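Local structure of KLLA0E08119p (Kluyveromyces lactis, 3VA7) at residues E766-K769 / V770-T774; D510-S513 / F514-N518; S606-M610 / G611-G615; V521-N524 / S525-A529; Q796-S799 / I800-E804. The protein probably carboxylates urea to urea-1-carboxylate with biotin and ATP, this chain being the urea carboxylase part of a longer multifunctional enzyme that also hydrolyses the product. All blocks are in the same frame, centred on the assembly; numbering follows the deposited sequence.

Contact 1 of 5, residues E766-K769 / V770-T774; sequences ELWK and VGQLT
L767 O is gripped by two consecutive backbone amides. G771 N donates to it at 3.2 Å, in the carbonyl plane and reasonably straight at 153°, while V770 N makes a weak, strongly bent bond. These two hold the short, weakly bonded helix 767-770 of the carboxyltransferase region, which precedes strand 778-783. Q772 N, 2.8 Å from K769 O and standing above that carbonyl plane, closes the turn that follows it. On one flank, L767 CD2 meets V770 CB at 4.1 Å, an ordinary apolar touch one turn along. On another, the torsion that sets W768 CG between its backbone N and carbonyl carbon (chi1 85°) places the six-membered part of the indole near Q772, whose CG meets W768 CZ3 obliquely at 3.9 Å. The chain of Q772 bends at its second torsion, and its amide, bonded to C586 N, R587 O and D510, is inclined 62° to the indole. K769 lays CG over one indole face near the rim, then runs extended to a salt bridge in which NZ lies 2.9 Å from E766 OE1 on the syn side of the carboxylate. E766 OE1 also accepts from G666 N, a second hold on this buried carboxylate.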
loop_
_atom_site.group_PDB
_atom_site.type_symbol
_atom_site.label_atom_id
_atom_site.label_comp_id
_atom_site.label_asym_id
_atom_site.label_seq_id
_atom_site.Cartn_x
_atom_site.Cartn_y
_atom_site.Cartn_z
ATOM N N GLU A 766 -22.542 9.529 -16.389
ATOM C CA GLU A 766 -21.974 10.844 -16.638
ATOM C C GLU A 766 -20.611 11.114 -15.947
ATOM O O GLU A 766 -19.898 12.055 -16.319
ATOM C CB GLU A 766 -22.985 11.949 -16.326
ATOM C CG GLU A 766 -24.192 11.850 -17.203
ATOM C CD GLU A 766 -24.005 12.644 -18.467
ATOM O OE1 GLU A 766 -23.922 13.882 -18.334
ATOM O OE2 GLU A 766 -23.919 12.052 -19.558
ATOM N N LEU A 767 -20.251 10.285 -14.969
ATOM C CA LEU A 767 -18.983 10.457 -14.225
ATOM C C LEU A 767 -17.740 10.501 -15.116
ATOM O O LEU A 767 -16.805 11.202 -14.780
ATOM C CB LEU A 767 -18.827 9.387 -13.128
ATOM C CG LEU A 767 -19.258 9.941 -11.778
ATOM C CD1 LEU A 767 -19.201 8.867 -10.689
ATOM C CD2 LEU A 767 -18.342 11.098 -11.407
ATOM N N TRP A 768 -17.734 9.766 -16.237
ATOM C CA TRP A 768 -16.611 9.794 -17.159
ATOM C C TRP A 768 -16.266 11.186 -17.612
ATOM O O TRP A 768 -15.132 11.451 -17.870
ATOM C CB TRP A 768 -16.854 8.944 -18.392
ATOM C CG TRP A 768 -17.621 9.664 -19.516
ATOM C CD1 TRP A 768 -18.978 9.659 -19.719
ATOM C CD2 TRP A 768 -17.062 10.475 -20.569
ATOM N NE1 TRP A 768 -19.300 10.426 -20.830
ATOM C CE2 TRP A 768 -18.149 10.930 -21.374
ATOM C CE3 TRP A 768 -15.755 10.864 -20.909
ATOM C CZ2 TRP A 768 -17.965 11.743 -22.513
ATOM C CZ3 TRP A 768 -15.571 11.687 -22.018
ATOM C CH2 TRP A 768 -16.682 12.117 -22.812
ATOM N N LYS A 769 -17.248 12.066 -17.720
ATOM C CA LYS A 769 -16.988 13.444 -18.087
ATOM C C LYS A 769 -16.101 14.077 -17.051
ATOM O O LYS A 769 -15.117 14.778 -17.402
ATOM C CB LYS A 769 -18.278 14.266 -18.256
ATOM C CG LYS A 769 -18.974 14.051 -19.608
ATOM C CD LYS A 769 -20.373 14.677 -19.625
ATOM C CE LYS A 769 -21.058 14.237 -20.873
ATOM N NZ LYS A 769 -22.539 14.358 -20.804
ATOM N N VAL A 770 -16.435 13.819 -15.780
ATOM C CA VAL A 770 -15.708 14.399 -14.655
ATOM C C VAL A 770 -14.259 13.916 -14.676
ATOM O O VAL A 770 -13.345 14.679 -14.375
ATOM C CB VAL A 770 -16.431 14.126 -13.317
ATOM C CG1 VAL A 770 -15.706 14.777 -12.139
ATOM C CG2 VAL A 770 -17.837 14.677 -13.408
ATOM N N GLY A 771 -14.035 12.694 -15.119
ATOM C CA GLY A 771 -12.655 12.237 -15.387
ATOM C C GLY A 771 -11.878 12.897 -16.544
ATOM O O GLY A 771 -10.743 12.512 -16.846
ATOM N N GLN A 772 -12.473 13.876 -17.202
ATOM C CA GLN A 772 -11.799 14.496 -18.333
ATOM C C GLN A 772 -11.705 15.998 -18.142
ATOM O O GLN A 772 -11.119 16.716 -18.979
ATOM C CB GLN A 772 -12.475 14.109 -19.677
ATOM C CG GLN A 772 -12.304 12.632 -20.099
ATOM C CD GLN A 772 -10.852 12.256 -20.318
ATOM O OE1 GLN A 772 -10.006 13.132 -20.324
ATOM N NE2 GLN A 772 -10.547 10.950 -20.497
ATOM N N LEU A 773 -12.271 16.466 -17.027
ATOM C CA LEU A 773 -12.130 17.852 -16.619
ATOM C C LEU A 773 -10.644 18.237 -16.315
ATOM O O LEU A 773 -9.853 17.396 -15.909
ATOM C CB LEU A 773 -13.058 18.147 -15.443
ATOM C CG LEU A 773 -14.587 17.945 -15.570
ATOM C CD1 LEU A 773 -15.300 18.367 -14.257
ATOM C CD2 LEU A 773 -15.169 18.690 -16.778
ATOM N N THR A 774 -10.260 19.472 -16.639
ATOM C CA THR A 774 -8.904 19.978 -16.375
ATOM C C THR A 774 -9.190 21.325 -15.776
ATOM O O THR A 774 -10.264 21.871 -16.021
ATOM C CB THR A 774 -8.009 20.142 -17.653
ATOM O OG1 THR A 774 -8.721 20.868 -18.654
ATOM C CG2 THR A 774 -7.582 18.794 -18.253
#

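Contact 2 of 5, residues D510-S513 / F514-N518; sequences DSYS and FRLAN
The N-terminal turn of helix 511-520 illustrates side-chain capping followed by regular i to i+4 packing, with Y512 laid against L516. D510 is the N-cap: its OD2 accepts from S513 N at 3.1 Å, the amide approaching from above the carboxylate plane. Beyond the cap the backbone bonds settle quickly, from a weak F514 N to D510 O bond to L516 N donating to Y512 O at 2.8 Å and 165°, nearly along the C=O axis. Y512 has CG anti to its backbone N (chi1 -164°), which carries the phenol forward along the helix toward L516. There L516 CG lies over one ring face, offset to the rim, and L516 CD1 reaches Y512 CE2 at 3.7 Å. An alanine in place of L516 is likely to leave that ring face without its branched cover and open a gap beside P655. R515 CG passes 3.1 Å from S511 O before the chain bends to carry NH2 to D797. The helix lies between helix 786-802, met by Y512 and R515, and two strands: L516 and A517 rest on strand 545-550, and S513 and A517 on Y589 of strand 587-592.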
loop_
_atom_site.group_PDB
_atom_site.type_symbol
_atom_site.label_atom_id
_atom_site.label_comp_id
_atom_site.label_asym_id
_atom_site.label_seq_id
_atom_site.Cartn_x
_atom_site.Cartn_y
_atom_site.Cartn_z
ATOM N N ASP A 510 -12.393 7.837 -15.774
ATOM C CA ASP A 510 -13.312 7.930 -16.911
ATOM C C ASP A 510 -13.479 6.489 -17.291
ATOM O O ASP A 510 -12.627 5.912 -17.990
ATOM C CB ASP A 510 -12.737 8.800 -18.065
ATOM C CG ASP A 510 -13.289 8.423 -19.510
ATOM O OD1 ASP A 510 -12.766 8.960 -20.543
ATOM O OD2 ASP A 510 -14.224 7.597 -19.639
ATOM N N SER A 511 -14.572 5.893 -16.834
ATOM C CA SER A 511 -14.708 4.457 -17.013
ATOM C C SER A 511 -15.053 4.021 -18.402
ATOM O O SER A 511 -14.727 2.872 -18.759
ATOM C CB SER A 511 -15.620 3.776 -15.980
ATOM O OG SER A 511 -16.991 3.887 -16.244
ATOM N N TYR A 512 -15.652 4.901 -19.202
ATOM C CA TYR A 512 -16.032 4.527 -20.602
ATOM C C TYR A 512 -14.830 4.283 -21.553
ATOM O O TYR A 512 -14.688 3.186 -22.157
ATOM C CB TYR A 512 -17.084 5.502 -21.204
ATOM C CG TYR A 512 -17.749 4.941 -22.433
ATOM C CD1 TYR A 512 -18.438 3.731 -22.384
ATOM C CD2 TYR A 512 -17.631 5.574 -23.663
ATOM C CE1 TYR A 512 -19.003 3.189 -23.510
ATOM C CE2 TYR A 512 -18.187 5.022 -24.810
ATOM C CZ TYR A 512 -18.869 3.839 -24.727
ATOM O OH TYR A 512 -19.420 3.291 -25.854
ATOM N N SER A 513 -13.962 5.280 -21.660
ATOM C CA SER A 513 -12.728 5.145 -22.405
ATOM C C SER A 513 -11.931 3.949 -21.928
ATOM O O SER A 513 -11.303 3.231 -22.746
ATOM C CB SER A 513 -11.865 6.399 -22.265
ATOM O OG SER A 513 -12.544 7.643 -22.508
ATOM N N PHE A 514 -11.944 3.710 -20.606
ATOM C CA PHE A 514 -11.130 2.638 -20.044
ATOM C C PHE A 514 -11.619 1.331 -20.660
ATOM O O PHE A 514 -10.826 0.486 -21.087
ATOM C CB PHE A 514 -11.230 2.595 -18.518
ATOM C CG PHE A 514 -10.520 1.400 -17.889
ATOM C CD1 PHE A 514 -9.228 1.519 -17.404
ATOM C CD2 PHE A 514 -11.169 0.152 -17.780
ATOM C CE1 PHE A 514 -8.571 0.388 -16.840
ATOM C CE2 PHE A 514 -10.528 -0.999 -17.221
ATOM C CZ PHE A 514 -9.217 -0.870 -16.735
ATOM N N ARG A 515 -12.942 1.167 -20.701
ATOM C CA ARG A 515 -13.519 -0.093 -21.142
ATOM C C ARG A 515 -13.465 -0.204 -22.651
ATOM O O ARG A 515 -13.306 -1.284 -23.190
ATOM C CB ARG A 515 -14.946 -0.236 -20.659
ATOM C CG ARG A 515 -15.087 -0.140 -19.155
ATOM C CD ARG A 515 -16.245 -0.921 -18.707
ATOM N NE ARG A 515 -17.495 -0.204 -18.803
ATOM C CZ ARG A 515 -18.686 -0.804 -18.993
ATOM N NH1 ARG A 515 -18.788 -2.142 -19.139
ATOM N NH2 ARG A 515 -19.775 -0.054 -19.077
ATOM N N LEU A 516 -13.557 0.923 -23.339
ATOM C CA LEU A 516 -13.298 0.899 -24.771
ATOM C C LEU A 516 -11.894 0.365 -24.982
ATOM O O LEU A 516 -11.714 -0.583 -25.755
ATOM C CB LEU A 516 -13.425 2.282 -25.399
ATOM C CG LEU A 516 -14.817 2.862 -25.660
ATOM C CD1 LEU A 516 -14.725 4.379 -25.970
ATOM C CD2 LEU A 516 -15.564 2.111 -26.769
ATOM N N ALA A 517 -10.911 0.979 -24.302
ATOM C CA ALA A 517 -9.524 0.630 -24.548
ATOM C C ALA A 517 -9.393 -0.874 -24.339
ATOM O O ALA A 517 -8.865 -1.604 -25.219
ATOM C CB ALA A 517 -8.566 1.425 -23.650
ATOM N N ASN A 518 -9.932 -1.375 -23.227
ATOM C CA ASN A 518 -9.899 -2.819 -23.043
ATOM C C ASN A 518 -10.495 -3.613 -24.183
ATOM O O ASN A 518 -9.895 -4.560 -24.691
ATOM C CB ASN A 518 -10.498 -3.242 -21.693
ATOM C CG ASN A 518 -9.408 -3.478 -20.641
ATOM O OD1 ASN A 518 -8.233 -3.780 -20.998
ATOM N ND2 ASN A 518 -9.776 -3.351 -19.351
#

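Contact 3 of 5, residues S606-M610 / G611-G615; sequences STFAM and GNMGG
F608 lays one face of its ring over the backbone of G611, whose N stands 3.7 Å from CD2, offset toward the rim. The same ring is met at its edge, in plane, by the sulfur of M613: SD is 3.8 Å from F608 CD2, an edge-on Met-aromatic contact. The two side chains run side by side and point the same way because F608 and M613 are paired in a single antiparallel, hydrogen-bonded bridge. In that bridge F608 N donates to M613 O at 2.7 Å, straight at 164° and in the carbonyl plane, and M613 N returns to F608 O from above its plane. With N612 also opposite F608, the geometry fits a G1 beta bulge, and N612 adopts the left-handed backbone conformation. N612 N closes the turn on A609 O at 2.7 Å. Further along, G614 and G615 have positive phi, which favours glycine. G614 CA also makes a CA-H...O contact with S606 O at 3.3 Å. This loop joins strands 587-592 and 626-628. T607 pairs with V489 of strand 488-490, while M610, whose side chain lies about 8 Å from the bound biotin group, leans on A1037 and S1040, and N612 O accepts from K1056.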
loop_
_atom_site.group_PDB
_atom_site.type_symbol
_atom_site.label_atom_id
_atom_site.label_comp_id
_atom_site.label_asym_id
_atom_site.label_seq_id
_atom_site.Cartn_x
_atom_site.Cartn_y
_atom_site.Cartn_z
ATOM N N SER A 606 -6.863 -2.498 -8.689
ATOM C CA SER A 606 -6.800 -1.052 -8.831
ATOM C C SER A 606 -5.896 -0.439 -7.798
ATOM O O SER A 606 -5.877 -0.884 -6.627
ATOM C CB SER A 606 -8.168 -0.404 -8.720
ATOM O OG SER A 606 -8.902 -0.607 -9.895
ATOM N N THR A 607 -5.188 0.610 -8.235
ATOM C CA THR A 607 -4.331 1.393 -7.372
ATOM C C THR A 607 -5.093 2.464 -6.589
ATOM O O THR A 607 -5.746 3.330 -7.180
ATOM C CB THR A 607 -3.286 2.126 -8.190
ATOM O OG1 THR A 607 -2.642 1.227 -9.117
ATOM C CG2 THR A 607 -2.265 2.760 -7.286
ATOM N N PHE A 608 -5.002 2.413 -5.254
ATOM C CA PHE A 608 -5.446 3.532 -4.414
ATOM C C PHE A 608 -4.222 4.174 -3.783
ATOM O O PHE A 608 -3.757 3.710 -2.740
ATOM C CB PHE A 608 -6.380 3.048 -3.321
ATOM C CG PHE A 608 -6.912 4.158 -2.442
ATOM C CD1 PHE A 608 -7.264 5.396 -2.978
ATOM C CD2 PHE A 608 -7.087 3.961 -1.094
ATOM C CE1 PHE A 608 -7.745 6.424 -2.125
ATOM C CE2 PHE A 608 -7.580 4.977 -0.261
ATOM C CZ PHE A 608 -7.891 6.210 -0.762
ATOM N N ALA A 609 -3.694 5.224 -4.407
ATOM C CA ALA A 609 -2.337 5.729 -4.088
ATOM C C ALA A 609 -2.305 6.259 -2.663
ATOM O O ALA A 609 -1.505 5.819 -1.844
ATOM C CB ALA A 609 -1.913 6.772 -5.069
ATOM N N MET A 610 -3.273 7.100 -2.333
ATOM C CA MET A 610 -3.442 7.556 -0.947
ATOM C C MET A 610 -3.219 6.482 0.112
ATOM O O MET A 610 -2.597 6.767 1.141
ATOM C CB MET A 610 -4.817 8.234 -0.737
ATOM C CG MET A 610 -4.842 9.283 0.395
ATOM S SD MET A 610 -6.562 9.635 0.854
ATOM C CE MET A 610 -6.418 8.603 2.259
ATOM N N GLY A 611 -3.734 5.275 -0.132
ATOM C CA GLY A 611 -3.650 4.165 0.817
ATOM C C GLY A 611 -2.520 3.160 0.522
ATOM O O GLY A 611 -2.445 2.097 1.155
ATOM N N ASN A 612 -1.633 3.490 -0.418
ATOM C CA ASN A 612 -0.550 2.583 -0.838
ATOM C C ASN A 612 -1.061 1.185 -1.074
ATOM O O ASN A 612 -0.452 0.212 -0.650
ATOM C CB ASN A 612 0.634 2.608 0.129
ATOM C CG ASN A 612 1.284 3.992 0.192
ATOM O OD1 ASN A 612 2.045 4.365 -0.696
ATOM N ND2 ASN A 612 0.958 4.770 1.221
ATOM N N MET A 613 -2.182 1.110 -1.781
ATOM C CA MET A 613 -2.945 -0.092 -1.928
ATOM C C MET A 613 -3.109 -0.473 -3.404
ATOM O O MET A 613 -3.532 0.342 -4.212
ATOM C CB MET A 613 -4.351 0.171 -1.391
ATOM C CG MET A 613 -4.550 -0.132 0.025
ATOM S SD MET A 613 -5.990 0.740 0.679
ATOM C CE MET A 613 -7.382 -0.133 -0.119
ATOM N N GLY A 614 -2.845 -1.721 -3.748
ATOM C CA GLY A 614 -3.242 -2.199 -5.059
ATOM C C GLY A 614 -2.287 -1.706 -6.110
ATOM O O GLY A 614 -1.236 -1.158 -5.790
ATOM N N GLY A 615 -2.647 -1.930 -7.369
ATOM C CA GLY A 615 -1.814 -1.514 -8.515
ATOM C C GLY A 615 -0.408 -2.073 -8.514
ATOM O O GLY A 615 -0.169 -3.185 -8.065
#

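Contact 4 of 5, residues V521-N524 / S525-A529; sequences VGNN and SKSPA
N524 reaches forward with its side chain to the amide of K526, and that orientation makes an Asx turn on top of a type I beta turn running from N524 to S527. CG of N524 lies anti to the backbone N (chi1 -179°), which brings OD1 over the turn. There it accepts from K526 N at 2.9 Å, nearly straight at 160°, the donor tilted 33° from the carbonyl plane. The backbone carbonyl of the same residue closes the beta turn: S527 N donates to N524 O at 3.1 Å from well above the carbonyl plane. One asparagine thus holds two successive amides by two different oxygens. The aliphatic start of K526 lies alongside the side-chain oxygen, its CB 3.2 Å from N524 OD1, before the chain runs on extended. ND2 of N524 is bonded to D643, which holds the amide against rotation. A leucine in its place would probably leave the K526 amide and D643 without this side-chain partner, so that the turn would rest on the backbone bond from S527 N. Ahead of it, G522 ends helix 511-520 in a Schellman motif, its positive phi letting the chain reverse. The amide of N523 is fixed by other partners, OD1 accepting from G594 N and ND2 donating to I592 O and N518 OD1. Held this way, it lies alongside S527: N523 ND2 is 3.6 Å from S527 CB, and N523 CG is 3.5 Å from S527 OG.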
loop_
_atom_site.group_PDB
_atom_site.type_symbol
_atom_site.label_atom_id
_atom_site.label_comp_id
_atom_site.label_asym_id
_atom_site.label_seq_id
_atom_site.Cartn_x
_atom_site.Cartn_y
_atom_site.Cartn_z
ATOM N N VAL A 521 -8.840 -4.278 -27.653
ATOM C CA VAL A 521 -7.796 -5.263 -27.705
ATOM C C VAL A 521 -8.374 -6.645 -27.393
ATOM O O VAL A 521 -7.647 -7.657 -27.401
ATOM C CB VAL A 521 -6.733 -4.916 -26.672
ATOM C CG1 VAL A 521 -5.776 -5.940 -26.635
ATOM C CG2 VAL A 521 -5.989 -3.595 -27.002
ATOM N N GLY A 522 -9.676 -6.726 -27.119
ATOM C CA GLY A 522 -10.295 -8.028 -26.888
ATOM C C GLY A 522 -10.080 -8.597 -25.484
ATOM O O GLY A 522 -10.262 -9.794 -25.253
ATOM N N ASN A 523 -9.705 -7.737 -24.528
ATOM C CA ASN A 523 -9.588 -8.143 -23.132
ATOM C C ASN A 523 -10.969 -8.485 -22.537
ATOM O O ASN A 523 -11.957 -7.792 -22.810
ATOM C CB ASN A 523 -8.908 -7.029 -22.306
ATOM C CG ASN A 523 -7.366 -7.068 -22.368
ATOM O OD1 ASN A 523 -6.761 -8.057 -22.770
ATOM N ND2 ASN A 523 -6.729 -5.980 -21.924
ATOM N N ASN A 524 -11.033 -9.545 -21.715
ATOM C CA ASN A 524 -12.072 -9.650 -20.660
ATOM C C ASN A 524 -12.197 -8.306 -19.892
ATOM O O ASN A 524 -11.194 -7.620 -19.686
ATOM C CB ASN A 524 -11.720 -10.761 -19.680
ATOM C CG ASN A 524 -12.774 -10.923 -18.580
ATOM O OD1 ASN A 524 -12.700 -10.245 -17.544
ATOM N ND2 ASN A 524 -13.751 -11.849 -18.792
ATOM N N SER A 525 -13.391 -7.923 -19.458
ATOM C CA SER A 525 -13.544 -6.572 -18.942
ATOM C C SER A 525 -12.861 -6.337 -17.582
ATOM O O SER A 525 -12.764 -5.210 -17.141
ATOM C CB SER A 525 -14.995 -6.236 -18.823
ATOM O OG SER A 525 -15.532 -6.957 -17.758
ATOM N N LYS A 526 -12.420 -7.421 -16.935
ATOM C CA LYS A 526 -11.698 -7.374 -15.675
ATOM C C LYS A 526 -10.168 -7.151 -15.811
ATOM O O LYS A 526 -9.439 -7.159 -14.812
ATOM C CB LYS A 526 -11.961 -8.656 -14.878
ATOM C CG LYS A 526 -13.201 -8.607 -13.986
ATOM C CD LYS A 526 -13.821 -9.990 -13.635
ATOM C CE LYS A 526 -15.255 -9.803 -13.020
ATOM N NZ LYS A 526 -16.111 -11.071 -12.887
ATOM N N SER A 527 -9.686 -6.979 -17.039
ATOM C CA SER A 527 -8.256 -6.857 -17.264
ATOM C C SER A 527 -7.775 -5.511 -16.761
ATOM O O SER A 527 -8.486 -4.507 -16.886
ATOM C CB SER A 527 -7.946 -6.981 -18.741
ATOM O OG SER A 527 -7.701 -8.319 -19.074
ATOM N N PRO A 528 -6.582 -5.477 -16.174
ATOM C CA PRO A 528 -6.116 -4.166 -15.781
ATOM C C PRO A 528 -5.351 -3.483 -16.911
ATOM O O PRO A 528 -4.739 -4.162 -17.750
ATOM C CB PRO A 528 -5.186 -4.475 -14.617
ATOM C CG PRO A 528 -4.657 -5.775 -14.965
ATOM C CD PRO A 528 -5.759 -6.545 -15.605
ATOM N N ALA A 529 -5.340 -2.153 -16.858
ATOM C CA ALA A 529 -4.878 -1.276 -17.914
ATOM C C ALA A 529 -4.212 -0.083 -17.244
ATOM O O ALA A 529 -4.294 0.030 -16.029
ATOM C CB ALA A 529 -6.095 -0.816 -18.737
#

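Contact 5 of 5, residues Q796-S799 / I800-E804; sequences QDKS and IDNFE
I800 N donates to Q796 O at 2.8 Å and 166°, one of the well-formed i to i+4 bonds in the last turns of helix 786-802, which ends at N802, F803 leaving it with a positive phi. The tight side is the one turned to the protein. I800 curls its CD1 back over the preceding turn to 3.4 Å from Q796 O, and packs against Y512 of helix 511-520. S799, also buried, bonds its hydroxyl to S795 O one turn back. The opposite character appears in K798, D801 and N802, which are exposed. K798 and N802 run side by side in the same direction but meet loosely, K798 CE being 3.9 Å from N802 ND2. Their backbones are nevertheless well joined, N802 N lying 3.1 Å from K798 O. D801 N bonds to D797 O, whereas the carboxylate of D801, also near that carbonyl, makes no bond with it. D797 has its own mates, R515 and K793, so that its charge is likely to be balanced although D801 OD1 lies 6.0 Å from D797 OD2. At the helix end the bonding slackens: F803 N reaches S799 O only through a weak bond bent to 124°, and the ring of F803 presents its edge to that oxygen, CD1 3.8 Å from S799 O.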
loop_
_atom_site.group_PDB
_atom_site.type_symbol
_atom_site.label_atom_id
_atom_site.label_comp_id
_atom_site.label_asym_id
_atom_site.label_seq_id
_atom_site.Cartn_x
_atom_site.Cartn_y
_atom_site.Cartn_z
ATOM N N GLN A 796 -24.131 2.228 -22.351
ATOM C CA GLN A 796 -22.687 2.031 -22.329
ATOM C C GLN A 796 -22.384 0.524 -22.215
ATOM O O GLN A 796 -21.482 -0.013 -22.868
ATOM C CB GLN A 796 -21.999 2.856 -21.232
ATOM C CG GLN A 796 -22.083 4.394 -21.415
ATOM C CD GLN A 796 -21.467 5.223 -20.259
ATOM O OE1 GLN A 796 -21.494 6.469 -20.287
ATOM N NE2 GLN A 796 -20.916 4.545 -19.251
ATOM N N ASP A 797 -23.168 -0.183 -21.419
ATOM C CA ASP A 797 -22.913 -1.579 -21.294
ATOM C C ASP A 797 -23.153 -2.322 -22.614
ATOM O O ASP A 797 -22.369 -3.206 -22.976
ATOM C CB ASP A 797 -23.743 -2.152 -20.142
ATOM C CG ASP A 797 -23.327 -1.588 -18.759
ATOM O OD1 ASP A 797 -22.382 -0.808 -18.672
ATOM O OD2 ASP A 797 -23.973 -1.914 -17.751
ATOM N N LYS A 798 -24.209 -1.966 -23.342
ATOM C CA LYS A 798 -24.489 -2.611 -24.623
ATOM C C LYS A 798 -23.428 -2.265 -25.634
ATOM O O LYS A 798 -23.058 -3.097 -26.462
ATOM C CB LYS A 798 -25.880 -2.262 -25.208
ATOM C CG LYS A 798 -27.099 -2.692 -24.357
ATOM C CD LYS A 798 -27.206 -4.228 -24.093
ATOM C CE LYS A 798 -28.090 -4.924 -25.176
ATOM N NZ LYS A 798 -29.355 -4.133 -25.527
ATOM N N SER A 799 -22.940 -1.036 -25.559
ATOM C CA SER A 799 -21.898 -0.579 -26.453
ATOM C C SER A 799 -20.680 -1.403 -26.184
ATOM O O SER A 799 -20.113 -1.954 -27.104
ATOM C CB SER A 799 -21.629 0.893 -26.246
ATOM O OG SER A 799 -22.777 1.640 -26.640
ATOM N N ILE A 800 -20.310 -1.568 -24.922
ATOM C CA ILE A 800 -19.150 -2.370 -24.650
ATOM C C ILE A 800 -19.320 -3.847 -24.924
ATOM O O ILE A 800 -18.381 -4.496 -25.366
ATOM C CB ILE A 800 -18.567 -2.096 -23.266
ATOM C CG1 ILE A 800 -17.548 -0.979 -23.401
ATOM C CG2 ILE A 800 -17.820 -3.311 -22.705
ATOM C CD1 ILE A 800 -18.148 0.260 -23.175
ATOM N N ASP A 801 -20.506 -4.380 -24.670
ATOM C CA ASP A 801 -20.700 -5.839 -24.740
ATOM C C ASP A 801 -20.801 -6.394 -26.139
ATOM O O ASP A 801 -20.300 -7.484 -26.416
ATOM C CB ASP A 801 -21.930 -6.290 -23.945
ATOM C CG ASP A 801 -21.701 -6.284 -22.428
ATOM O OD1 ASP A 801 -22.718 -6.262 -21.687
ATOM O OD2 ASP A 801 -20.532 -6.317 -21.975
ATOM N N ASN A 802 -21.470 -5.653 -27.007
ATOM C CA ASN A 802 -21.706 -6.125 -28.373
ATOM C C ASN A 802 -20.698 -5.507 -29.321
ATOM O O ASN A 802 -20.190 -6.194 -30.225
ATOM C CB ASN A 802 -23.130 -5.800 -28.829
ATOM C CG ASN A 802 -24.203 -6.473 -27.961
ATOM O OD1 ASN A 802 -24.010 -7.569 -27.404
ATOM N ND2 ASN A 802 -25.352 -5.809 -27.854
ATOM N N PHE A 803 -20.417 -4.215 -29.093
ATOM C CA PHE A 803 -19.388 -3.473 -29.826
ATOM C C PHE A 803 -19.845 -3.241 -31.269
ATOM O O PHE A 803 -19.172 -3.648 -32.212
ATOM C CB PHE A 803 -18.039 -4.233 -29.765
ATOM C CG PHE A 803 -16.803 -3.334 -29.658
ATOM C CD1 PHE A 803 -16.800 -2.197 -28.846
ATOM C CD2 PHE A 803 -15.612 -3.677 -30.343
ATOM C CE1 PHE A 803 -15.635 -1.400 -28.722
ATOM C CE2 PHE A 803 -14.433 -2.875 -30.231
ATOM C CZ PHE A 803 -14.440 -1.751 -29.429
ATOM N N GLU A 804 -20.987 -2.568 -31.408
ATOM C CA GLU A 804 -21.757 -2.486 -32.656
ATOM C C GLU A 804 -22.216 -1.025 -32.901
ATOM O O GLU A 804 -22.763 -0.396 -31.992
ATOM C CB GLU A 804 -22.944 -3.498 -32.596
ATOM C CG GLU A 804 -22.467 -4.958 -32.831
ATOM C CD GLU A 804 -23.538 -6.105 -32.732
ATOM O OE1 GLU A 804 -24.766 -5.859 -32.535
ATOM O OE2 GLU A 804 -23.117 -7.298 -32.874
#

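In the fold
Contacts 1, 2 and 3 are largely buried, whereas contacts 4 and 5 are partly buried, contact 5 having the most exposed residues. Contact 2 is the hub: D510 bonds to Q772 of contact 1, R515 makes a salt bridge to D797 of contact 5, and N518 holds both N523 and S527 of contact 4, in the loop that follows this helix. Chemistry follows place. Contacts 2 and 5 are helical, one at a capped beginning and the other at a weakly bonded end. Contact 1 adds a buried ion pair to a short helical turn, and contact 4 relies on asparagine amides. Contact 3, standing apart near the centre of the chain, pairs a beta bulge with an aromatic and sulfur contact.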